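Local coordinates for protein TASOR (Homo sapiens, PDB 6TL1) that serves in the HUSH complex, which maintains epigenetic silencing of H3K9me3-rich loci, and is represented here by its pseudo-PARP domain, at residues A[52-57]-A[196-201]; A[68-73]-A[131-136]; A[157-162]-A[182-187]. All coordinates share one frame; numbering follows the deposited sequence.

Interaction 1: A[52-57]-A[196-201]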
loop_
_atom_site.group_PDB
_atom_site.type_symbol
_atom_site.label_atom_id
_atom_site.label_comp_id
_atom_site.label_asym_id
_atom_site.label_seq_id
_atom_site.Cartn_x
_atom_site.Cartn_y
_atom_site.Cartn_z
ATOM N N THR A 52 9.292 -11.858 -6.468
ATOM C CA THR A 52 10.182 -12.023 -7.612
ATOM C C THR A 52 9.608 -13.011 -8.617
ATOM O O THR A 52 9.654 -12.771 -9.829
ATOM C CB THR A 52 11.550 -12.505 -7.137
ATOM O OG1 THR A 52 12.246 -11.437 -6.484
ATOM C CG2 THR A 52 12.372 -13.038 -8.305
ATOM N N GLU A 53 9.045 -14.119 -8.131
ATOM C CA GLU A 53 8.409 -15.081 -9.026
ATOM C C GLU A 53 7.253 -14.436 -9.786
ATOM O O GLU A 53 7.127 -14.604 -11.004
ATOM C CB GLU A 53 7.922 -16.281 -8.211
ATOM C CG GLU A 53 7.086 -17.294 -8.965
ATOM C CD GLU A 53 7.810 -17.918 -10.140
ATOM O OE1 GLU A 53 7.165 -18.118 -11.191
ATOM O OE2 GLU A 53 9.023 -18.197 -10.020
ATOM N N LYS A 54 6.416 -13.670 -9.084
ATOM C CA LYS A 54 5.277 -13.022 -9.732
ATOM C C LYS A 54 5.738 -12.044 -10.797
ATOM O O LYS A 54 5.171 -11.993 -11.892
ATOM C CB LYS A 54 4.421 -12.294 -8.692
ATOM C CG LYS A 54 3.300 -11.433 -9.280
ATOM C CD LYS A 54 2.226 -12.319 -9.909
ATOM C CE LYS A 54 1.051 -11.472 -10.413
ATOM N NZ LYS A 54 -0.027 -12.291 -11.051
ATOM N N ARG A 55 6.802 -11.291 -10.517
ATOM C CA ARG A 55 7.302 -10.361 -11.520
ATOM C C ARG A 55 7.745 -11.076 -12.785
ATOM O O ARG A 55 7.531 -10.571 -13.889
ATOM C CB ARG A 55 8.459 -9.518 -10.980
ATOM C CG ARG A 55 8.789 -8.429 -11.978
ATOM C CD ARG A 55 10.215 -8.010 -11.961
ATOM N NE ARG A 55 10.537 -7.276 -10.749
ATOM C CZ ARG A 55 11.396 -7.699 -9.827
ATOM N NH1 ARG A 55 12.029 -8.857 -9.982
ATOM N NH2 ARG A 55 11.630 -6.957 -8.752
ATOM N N ARG A 56 8.392 -12.239 -12.658
ATOM C CA ARG A 56 8.809 -12.918 -13.875
ATOM C C ARG A 56 7.620 -13.535 -14.603
ATOM O O ARG A 56 7.648 -13.667 -15.832
ATOM C CB ARG A 56 9.868 -13.981 -13.578
ATOM C CG ARG A 56 11.192 -13.425 -13.044
ATOM C CD ARG A 56 12.217 -14.528 -12.917
ATOM N NE ARG A 56 12.863 -14.758 -14.195
ATOM C CZ ARG A 56 13.778 -15.689 -14.404
ATOM N NH1 ARG A 56 14.323 -15.823 -15.603
ATOM N NH2 ARG A 56 14.147 -16.490 -13.410
ATOM N N GLU A 57 6.572 -13.931 -13.880
ATOM C CA GLU A 57 5.378 -14.411 -14.578
ATOM C C GLU A 57 4.680 -13.273 -15.306
ATOM O O GLU A 57 4.144 -13.470 -16.400
ATOM C CB GLU A 57 4.401 -15.097 -13.620
ATOM C CG GLU A 57 5.010 -16.047 -12.628
ATOM C CD GLU A 57 3.961 -16.810 -11.841
ATOM O OE1 GLU A 57 2.782 -16.391 -11.856
ATOM O OE2 GLU A 57 4.314 -17.829 -11.206
ATOM N N PRO A 196 -2.268 -11.591 -2.501
ATOM C CA PRO A 196 -1.642 -11.251 -3.785
ATOM C C PRO A 196 -0.139 -11.179 -3.616
ATOM O O PRO A 196 0.354 -10.647 -2.621
ATOM C CB PRO A 196 -2.232 -9.873 -4.117
ATOM C CG PRO A 196 -3.492 -9.786 -3.299
ATOM C CD PRO A 196 -3.155 -10.519 -2.023
ATOM N N ARG A 197 0.593 -11.732 -4.582
ATOM C CA ARG A 197 2.040 -11.829 -4.431
ATOM C C ARG A 197 2.808 -10.622 -4.960
ATOM O O ARG A 197 4.010 -10.506 -4.665
ATOM C CB ARG A 197 2.593 -13.089 -5.109
ATOM C CG ARG A 197 1.864 -14.405 -4.826
ATOM C CD ARG A 197 2.336 -15.496 -5.800
ATOM N NE ARG A 197 1.761 -15.339 -7.119
ATOM C CZ ARG A 197 2.198 -15.981 -8.196
ATOM N NH1 ARG A 197 1.614 -15.790 -9.371
ATOM N NH2 ARG A 197 3.262 -16.767 -8.118
ATOM N N HIS A 198 2.160 -9.713 -5.694
ATOM C CA HIS A 198 2.825 -8.504 -6.167
ATOM C C HIS A 198 2.719 -7.356 -5.159
ATOM O O HIS A 198 2.905 -6.192 -5.519
ATOM C CB HIS A 198 2.302 -8.103 -7.557
ATOM C CG HIS A 198 0.810 -8.075 -7.692
ATOM N ND1 HIS A 198 -0.002 -9.130 -7.328
ATOM C CD2 HIS A 198 -0.017 -7.133 -8.214
ATOM C CE1 HIS A 198 -1.262 -8.826 -7.583
ATOM N NE2 HIS A 198 -1.301 -7.616 -8.115
ATOM N N VAL A 199 2.467 -7.691 -3.900
ATOM C CA VAL A 199 2.523 -6.806 -2.749
ATOM C C VAL A 199 3.450 -7.456 -1.733
ATOM O O VAL A 199 3.255 -8.622 -1.374
ATOM C CB VAL A 199 1.127 -6.595 -2.141
ATOM C CG1 VAL A 199 1.231 -5.888 -0.817
ATOM C CG2 VAL A 199 0.220 -5.833 -3.137
ATOM N N CYS A 200 4.476 -6.719 -1.292
ATOM C CA CYS A 200 5.474 -7.290 -0.385
ATOM C C CYS A 200 5.918 -6.263 0.651
ATOM O O CYS A 200 6.329 -5.151 0.278
ATOM C CB CYS A 200 6.684 -7.796 -1.180
ATOM S SG CYS A 200 7.880 -8.711 -0.192
ATOM N N PRO A 201 5.852 -6.581 1.942
ATOM C CA PRO A 201 6.334 -5.636 2.960
ATOM C C PRO A 201 7.827 -5.373 2.808
ATOM O O PRO A 201 8.628 -6.294 2.613
ATOM C CB PRO A 201 6.013 -6.335 4.282
ATOM C CG PRO A 201 5.973 -7.772 3.941
ATOM C CD PRO A 201 5.440 -7.863 2.535
#
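Helix 45-60 packs here against the turn that leads into strand 199-209, and the contact centres on a salt bridge between Glu57 and Arg197. Arg197 NH1 donates to Glu57 OE1 over 2.8 Å, with an angle of 154° at the hydrogen. OE1 lies close to the guanidinium plane, but NH1 reaches it from above the carboxylate plane, 49° out of it. The carboxylate and guanidinium planes are steeply turned against each other. A second bond, from Arg197 NH2 to Glu57 OE2, is weak at 3.4 Å.

Lys54 crosses Arg197 at about a right angle. Its CB sits over one face of the guanidinium, and its CD lies 3.6 Å from Arg197 NH1. The Lys54 side chain leaves with CG anti to the backbone N and bends at chi2 (69°). That course takes it alongside His198, where Lys54 CG lies 3.9 Å from His198 CB and Lys54 CE lies 4.0 Å from His198 ND1, a buried nitrogen with no polar partner in the model. Glu53 contributes little: its CG lies 4.0 Å from Arg197 NH2.

Lys54 NZ and Arg197 NH1 are 4.2 Å apart. Both form salt bridges to Glu186 OE2, which would offset their like charges. Arg197 NH1 thus has two carboxylate partners, Glu57 and Glu186. His198 NE2 is hydrogen-bonded to Glu158 O. Leu47 and Phe51 of the same helix pack on Cys200 of the strand. The arrangement is a surface salt-bridge network that joins a helix to the loop before a sheet strand of the pseudo-PARP domain.

Interaction 2: A[68-73]-A[131-136]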
loop_
_atom_site.group_PDB
_atom_site.type_symbol
_atom_site.label_atom_id
_atom_site.label_comp_id
_atom_site.label_asym_id
_atom_site.label_seq_id
_atom_site.Cartn_x
_atom_site.Cartn_y
_atom_site.Cartn_z
ATOM N N LEU A 68 6.281 -3.580 -15.174
ATOM C CA LEU A 68 7.024 -4.411 -14.242
ATOM C C LEU A 68 7.701 -3.592 -13.150
ATOM O O LEU A 68 8.318 -4.171 -12.247
ATOM C CB LEU A 68 8.074 -5.208 -15.017
ATOM C CG LEU A 68 7.487 -6.230 -15.989
ATOM C CD1 LEU A 68 8.594 -6.840 -16.815
ATOM C CD2 LEU A 68 6.709 -7.296 -15.237
ATOM N N SER A 69 7.590 -2.265 -13.218
ATOM C CA SER A 69 8.272 -1.378 -12.287
ATOM C C SER A 69 7.788 -1.580 -10.854
ATOM O O SER A 69 6.606 -1.839 -10.605
ATOM C CB SER A 69 8.057 0.077 -12.720
ATOM O OG SER A 69 8.897 0.959 -12.003
ATOM N N GLU A 70 8.720 -1.458 -9.908
ATOM C CA GLU A 70 8.443 -1.437 -8.473
ATOM C C GLU A 70 8.100 -0.029 -7.998
ATOM O O GLU A 70 8.741 0.942 -8.396
ATOM C CB GLU A 70 9.642 -1.965 -7.686
ATOM C CG GLU A 70 9.927 -3.436 -7.915
ATOM C CD GLU A 70 11.133 -3.924 -7.135
ATOM O OE1 GLU A 70 11.656 -3.156 -6.298
ATOM O OE2 GLU A 70 11.565 -5.074 -7.372
ATOM N N SER A 71 7.082 0.081 -7.153
ATOM C CA SER A 71 6.780 1.338 -6.468
ATOM C C SER A 71 6.392 1.010 -5.028
ATOM O O SER A 71 6.520 -0.134 -4.578
ATOM C CB SER A 71 5.715 2.151 -7.224
ATOM O OG SER A 71 4.560 1.386 -7.448
ATOM N N TYR A 72 5.987 2.027 -4.268
ATOM C CA TYR A 72 5.705 1.847 -2.851
ATOM C C TYR A 72 4.289 2.306 -2.518
ATOM O O TYR A 72 3.758 3.233 -3.130
ATOM C CB TYR A 72 6.709 2.648 -1.997
ATOM C CG TYR A 72 8.141 2.209 -2.182
ATOM C CD1 TYR A 72 8.598 1.020 -1.609
ATOM C CD2 TYR A 72 9.042 2.967 -2.919
ATOM C CE1 TYR A 72 9.911 0.608 -1.755
ATOM C CE2 TYR A 72 10.377 2.556 -3.064
ATOM C CZ TYR A 72 10.788 1.359 -2.483
ATOM O OH TYR A 72 12.083 0.899 -2.610
ATOM N N ALA A 73 3.676 1.623 -1.551
ATOM C CA ALA A 73 2.381 2.002 -1.002
ATOM C C ALA A 73 2.391 1.714 0.492
ATOM O O ALA A 73 3.285 1.030 1.005
ATOM C CB ALA A 73 1.227 1.256 -1.686
ATOM N N ILE A 131 5.502 0.006 4.911
ATOM C CA ILE A 131 5.769 0.378 3.532
ATOM C C ILE A 131 5.879 -0.908 2.728
ATOM O O ILE A 131 6.736 -1.758 3.010
ATOM C CB ILE A 131 7.052 1.213 3.409
ATOM C CG1 ILE A 131 6.923 2.533 4.194
ATOM C CG2 ILE A 131 7.423 1.412 1.936
ATOM C CD1 ILE A 131 8.190 3.384 4.171
ATOM N N PHE A 132 5.007 -1.051 1.734
ATOM C CA PHE A 132 5.022 -2.195 0.833
ATOM C C PHE A 132 5.666 -1.807 -0.479
ATOM O O PHE A 132 5.404 -0.723 -1.009
ATOM C CB PHE A 132 3.606 -2.697 0.543
ATOM C CG PHE A 132 2.908 -3.250 1.733
ATOM C CD1 PHE A 132 2.153 -2.432 2.548
ATOM C CD2 PHE A 132 3.016 -4.600 2.045
ATOM C CE1 PHE A 132 1.500 -2.953 3.655
ATOM C CE2 PHE A 132 2.382 -5.124 3.150
ATOM C CZ PHE A 132 1.625 -4.294 3.966
ATOM N N LYS A 133 6.471 -2.708 -1.030
ATOM C CA LYS A 133 6.800 -2.581 -2.434
ATOM C C LYS A 133 5.707 -3.295 -3.220
ATOM O O LYS A 133 5.166 -4.312 -2.779
ATOM C CB LYS A 133 8.184 -3.143 -2.766
ATOM C CG LYS A 133 8.356 -4.639 -2.661
ATOM C CD LYS A 133 9.738 -5.025 -3.210
ATOM C CE LYS A 133 10.062 -6.511 -3.029
ATOM N NZ LYS A 133 11.484 -6.793 -3.423
ATOM N N ILE A 134 5.329 -2.707 -4.353
ATOM C CA ILE A 134 4.216 -3.191 -5.154
ATOM C C ILE A 134 4.618 -3.120 -6.613
ATOM O O ILE A 134 5.538 -2.391 -6.994
ATOM C CB ILE A 134 2.917 -2.377 -4.941
ATOM C CG1 ILE A 134 3.187 -0.897 -5.257
ATOM C CG2 ILE A 134 2.412 -2.572 -3.530
ATOM C CD1 ILE A 134 1.968 0.012 -5.159
ATOM N N MET A 135 3.907 -3.894 -7.423
ATOM C CA MET A 135 3.898 -3.732 -8.871
ATOM C C MET A 135 2.468 -3.461 -9.285
ATOM O O MET A 135 1.608 -4.349 -9.198
ATOM C CB MET A 135 4.447 -4.975 -9.561
ATOM C CG MET A 135 5.921 -5.192 -9.287
ATOM S SD MET A 135 6.533 -6.629 -10.178
ATOM C CE MET A 135 5.828 -7.895 -9.139
ATOM N N LYS A 136 2.205 -2.228 -9.716
ATOM C CA LYS A 136 0.860 -1.927 -10.152
ATOM C C LYS A 136 0.540 -2.652 -11.446
ATOM O O LYS A 136 -0.632 -2.904 -11.726
ATOM C CB LYS A 136 0.656 -0.417 -10.314
ATOM C CG LYS A 136 0.909 0.394 -9.056
ATOM C CD LYS A 136 0.254 1.768 -9.167
ATOM C CE LYS A 136 1.143 2.797 -9.836
ATOM N NZ LYS A 136 2.421 3.008 -9.102
HETATM O O HOH W 1 4.424 -0.327 -9.707
#
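Ser71 and Ile134 face each other with matching first torsions. Ser71 OG (chi1 54°) and Ile134 CG1 (chi1 57°) each stand between their own backbone N and carbonyl carbon, and the two atoms come within 3.4 Å. Ile134 CD1 runs on to Ala73 CB, 3.8 Å away. Lys136 bends at chi3 and chi4, which brings its NZ back to Ser71 OG in a weak hydrogen bond of 3.2 Å. A water is hydrogen-bonded to Ser71 OG. It donates to Ser69 O and accepts from Lys136 N, bridging the two segments beside the Ser71-Ile134 pair.

The backbones pair as antiparallel strands. Ser71 with Ile134 and Ala73 with Phe132 are hydrogen-bonded pairs, each with two N-H to O bonds. Ser71 N to Ile134 O measures 2.9 Å at 168°, and Phe132 N to Ala73 O measures 2.8 Å. Tyr72 and Lys133 form the non-hydrogen-bonded pair between them. Tyr72 CD1 meets Ile131 CG2 at 3.8 Å, and Phe132 O lies at the edge of the tyrosine ring. Met135 SD lies 3.7 Å from Leu68 O.

Strand 71-77 is an outermost strand of the five-stranded antiparallel sheet, and strand 126-134 separates it from strand 199-209. Helix 12-22 packs on Tyr72 and Ile131, while helix 45-60 packs on Lys133 and Met135. On the face that carries Ala73 and Ile134, strand 181-184 packs: Tyr182 on both, Phe184 on Ile134.

Interaction 3: A[157-162]-A[182-187]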
loop_
_atom_site.group_PDB
_atom_site.type_symbol
_atom_site.label_atom_id
_atom_site.label_comp_id
_atom_site.label_asym_id
_atom_site.label_seq_id
_atom_site.Cartn_x
_atom_site.Cartn_y
_atom_site.Cartn_z
ATOM N N HIS A 157 -5.479 -8.060 -14.965
ATOM C CA HIS A 157 -4.987 -6.779 -14.492
ATOM C C HIS A 157 -4.453 -6.991 -13.089
ATOM O O HIS A 157 -4.866 -7.923 -12.395
ATOM C CB HIS A 157 -6.086 -5.693 -14.500
ATOM C CG HIS A 157 -6.587 -5.352 -15.875
ATOM N ND1 HIS A 157 -7.375 -6.209 -16.613
ATOM C CD2 HIS A 157 -6.398 -4.255 -16.650
ATOM C CE1 HIS A 157 -7.656 -5.655 -17.780
ATOM N NE2 HIS A 157 -7.075 -4.469 -17.828
ATOM N N GLU A 158 -3.508 -6.149 -12.676
ATOM C CA GLU A 158 -2.896 -6.380 -11.374
ATOM C C GLU A 158 -3.592 -5.665 -10.232
ATOM O O GLU A 158 -3.486 -6.124 -9.086
ATOM C CB GLU A 158 -1.415 -5.988 -11.401
ATOM C CG GLU A 158 -0.511 -7.065 -12.017
ATOM C CD GLU A 158 -0.914 -7.456 -13.434
ATOM O OE1 GLU A 158 -0.608 -6.672 -14.361
ATOM O OE2 GLU A 158 -1.569 -8.506 -13.611
ATOM N N CYS A 159 -4.301 -4.562 -10.493
ATOM C CA CYS A 159 -4.926 -3.825 -9.403
ATOM C C CYS A 159 -6.037 -2.955 -9.975
ATOM O O CYS A 159 -6.125 -2.741 -11.184
ATOM C CB CYS A 159 -3.943 -2.942 -8.623
ATOM S SG CYS A 159 -3.191 -1.628 -9.638
ATOM N N HIS A 160 -6.909 -2.489 -9.091
ATOM C CA HIS A 160 -7.836 -1.411 -9.408
ATOM C C HIS A 160 -7.340 -0.115 -8.790
ATOM O O HIS A 160 -6.744 -0.124 -7.710
ATOM C CB HIS A 160 -9.233 -1.707 -8.865
ATOM C CG HIS A 160 -9.934 -2.837 -9.559
ATOM N ND1 HIS A 160 -11.171 -3.299 -9.159
ATOM C CD2 HIS A 160 -9.580 -3.590 -10.628
ATOM C CE1 HIS A 160 -11.555 -4.278 -9.959
ATOM N NE2 HIS A 160 -10.603 -4.480 -10.855
ATOM N N VAL A 161 -7.623 1.008 -9.466
ATOM C CA VAL A 161 -7.414 2.342 -8.913
ATOM C C VAL A 161 -8.620 3.186 -9.308
ATOM O O VAL A 161 -9.376 2.834 -10.214
ATOM C CB VAL A 161 -6.114 3.042 -9.394
ATOM C CG1 VAL A 161 -4.898 2.168 -9.133
ATOM C CG2 VAL A 161 -6.211 3.429 -10.867
ATOM N N SER A 162 -8.809 4.297 -8.594
ATOM C CA SER A 162 -9.917 5.199 -8.905
ATOM C C SER A 162 -9.594 6.008 -10.148
ATOM O O SER A 162 -8.560 6.675 -10.209
ATOM C CB SER A 162 -10.207 6.130 -7.735
ATOM O OG SER A 162 -10.738 5.374 -6.656
ATOM N N TYR A 182 -5.040 1.883 -3.644
ATOM C CA TYR A 182 -4.731 0.827 -4.594
ATOM C C TYR A 182 -5.437 -0.441 -4.127
ATOM O O TYR A 182 -5.483 -0.720 -2.928
ATOM C CB TYR A 182 -3.226 0.573 -4.667
ATOM C CG TYR A 182 -2.396 1.689 -5.269
ATOM C CD1 TYR A 182 -2.796 2.338 -6.422
ATOM C CD2 TYR A 182 -1.203 2.088 -4.672
ATOM C CE1 TYR A 182 -2.040 3.362 -6.971
ATOM C CE2 TYR A 182 -0.427 3.108 -5.222
ATOM C CZ TYR A 182 -0.858 3.743 -6.367
ATOM O OH TYR A 182 -0.112 4.757 -6.922
ATOM N N TYR A 183 -5.969 -1.218 -5.062
ATOM C CA TYR A 183 -6.690 -2.456 -4.752
ATOM C C TYR A 183 -6.025 -3.602 -5.503
ATOM O O TYR A 183 -6.209 -3.737 -6.714
ATOM C CB TYR A 183 -8.157 -2.311 -5.125
ATOM C CG TYR A 183 -9.045 -3.527 -4.928
ATOM C CD1 TYR A 183 -9.426 -3.935 -3.660
ATOM C CD2 TYR A 183 -9.559 -4.217 -6.018
ATOM C CE1 TYR A 183 -10.297 -5.015 -3.481
ATOM C CE2 TYR A 183 -10.419 -5.311 -5.853
ATOM C CZ TYR A 183 -10.778 -5.696 -4.585
ATOM O OH TYR A 183 -11.623 -6.764 -4.414
ATOM N N PHE A 184 -5.232 -4.398 -4.789
ATOM C CA PHE A 184 -4.448 -5.478 -5.366
ATOM C C PHE A 184 -5.149 -6.819 -5.179
ATOM O O PHE A 184 -5.716 -7.101 -4.123
ATOM C CB PHE A 184 -3.059 -5.520 -4.734
ATOM C CG PHE A 184 -2.182 -4.386 -5.157
ATOM C CD1 PHE A 184 -1.419 -4.479 -6.311
ATOM C CD2 PHE A 184 -2.130 -3.222 -4.412
ATOM C CE1 PHE A 184 -0.614 -3.424 -6.715
ATOM C CE2 PHE A 184 -1.319 -2.169 -4.805
ATOM C CZ PHE A 184 -0.571 -2.272 -5.966
ATOM N N TYR A 185 -5.097 -7.650 -6.205
ATOM C CA TYR A 185 -5.735 -8.951 -6.135
ATOM C C TYR A 185 -4.991 -9.871 -7.081
ATOM O O TYR A 185 -4.202 -9.429 -7.922
ATOM C CB TYR A 185 -7.215 -8.865 -6.514
ATOM C CG TYR A 185 -7.369 -8.229 -7.865
ATOM C CD1 TYR A 185 -7.294 -8.989 -9.026
ATOM C CD2 TYR A 185 -7.570 -6.860 -7.984
ATOM C CE1 TYR A 185 -7.413 -8.403 -10.266
ATOM C CE2 TYR A 185 -7.709 -6.266 -9.222
ATOM C CZ TYR A 185 -7.630 -7.036 -10.357
ATOM O OH TYR A 185 -7.752 -6.445 -11.591
ATOM N N GLU A 186 -5.282 -11.161 -6.965
ATOM C CA GLU A 186 -4.658 -12.123 -7.857
ATOM C C GLU A 186 -5.551 -13.346 -7.948
ATOM O O GLU A 186 -5.928 -13.921 -6.922
ATOM C CB GLU A 186 -3.259 -12.503 -7.367
ATOM C CG GLU A 186 -2.498 -13.365 -8.337
ATOM C CD GLU A 186 -1.034 -13.547 -7.964
ATOM O OE1 GLU A 186 -0.658 -13.300 -6.799
ATOM O OE2 GLU A 186 -0.263 -13.966 -8.848
ATOM N N TYR A 187 -5.891 -13.737 -9.171
ATOM C CA TYR A 187 -6.635 -14.961 -9.353
ATOM C C TYR A 187 -5.657 -16.128 -9.323
ATOM O O TYR A 187 -4.607 -16.089 -9.975
ATOM C CB TYR A 187 -7.392 -14.937 -10.680
ATOM C CG TYR A 187 -8.658 -14.109 -10.652
ATOM C CD1 TYR A 187 -9.857 -14.652 -10.213
ATOM C CD2 TYR A 187 -8.654 -12.782 -11.079
ATOM C CE1 TYR A 187 -11.023 -13.901 -10.198
ATOM C CE2 TYR A 187 -9.819 -12.018 -11.071
ATOM C CZ TYR A 187 -10.996 -12.583 -10.624
ATOM O OH TYR A 187 -12.154 -11.843 -10.600
HETATM O O HOH W 2 -4.317 -9.707 -10.471
#
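Tyr185 reaches across to residues 157-160 with its ring. At CB the first torsion (55°) sets CG between the backbone N and the carbonyl carbon. One ring edge then carries CE2 to His160 CD2 at 3.6 Å, with Cys159 CA close by. The other edge carries CE1 to His157 O at 3.4 Å. At the tip, Tyr185 OH lies beside His157, 3.3 Å from its O and 3.4 Å from its CB, and its hydrogen bond goes to Thr154 O. Glu158 O sits over one face of the ring. The edge of Tyr185 is turned toward the face of His160 in a T-shaped pair, with planes at 72°.

Strands 159-162 and 181-184 run antiparallel as the two inner strands of a four-stranded mixed sheet. His160 and Tyr183 are a hydrogen-bonded pair: His160 N to Tyr183 O is 2.8 Å, and Tyr183 N to His160 O is 3.0 Å. Their rings lie side by side and meet obliquely, completing an aromatic cluster with Tyr185. The imidazole is fixed at both nitrogens, ND1 by Leu100 O and NE2 by Thr154 OG1.

Cys159 and Phe184 point to the opposite face of the sheet. Cys159 CB stands over the phenylalanine ring in a CH-pi contact, 4.0 Å from its centroid. Val161 CG1 meets the edge of the Tyr182 ring at CD1. A water donates to both His157 O and Tyr185 O, bridging the two segments.

How the interactions relate
The centres of interactions 1 and 2 lie about 10 Å apart, those of 2 and 3 about 12 Å, and those of 1 and 3 about 13 Å. Along the chain, interaction 2 closes before interaction 3 opens, and both fall between the two segments of interaction 1. Interactions 1 and 2 reach the five-stranded sheet through its neighbouring strands 199-209 and 126-134. Interaction 3 belongs to the four-stranded sheet. Ile134 and Phe184 pack where the two sheets meet, and Val199 also touches Phe184. Glu186 links 182-187 to interaction 1. A Cys200-Lys133 backbone hydrogen bond and Arg55 packing on Met135 link interactions 1 and 2. Together the contacts join helix 45-60 and both sheets in one pseudo-PARP domain.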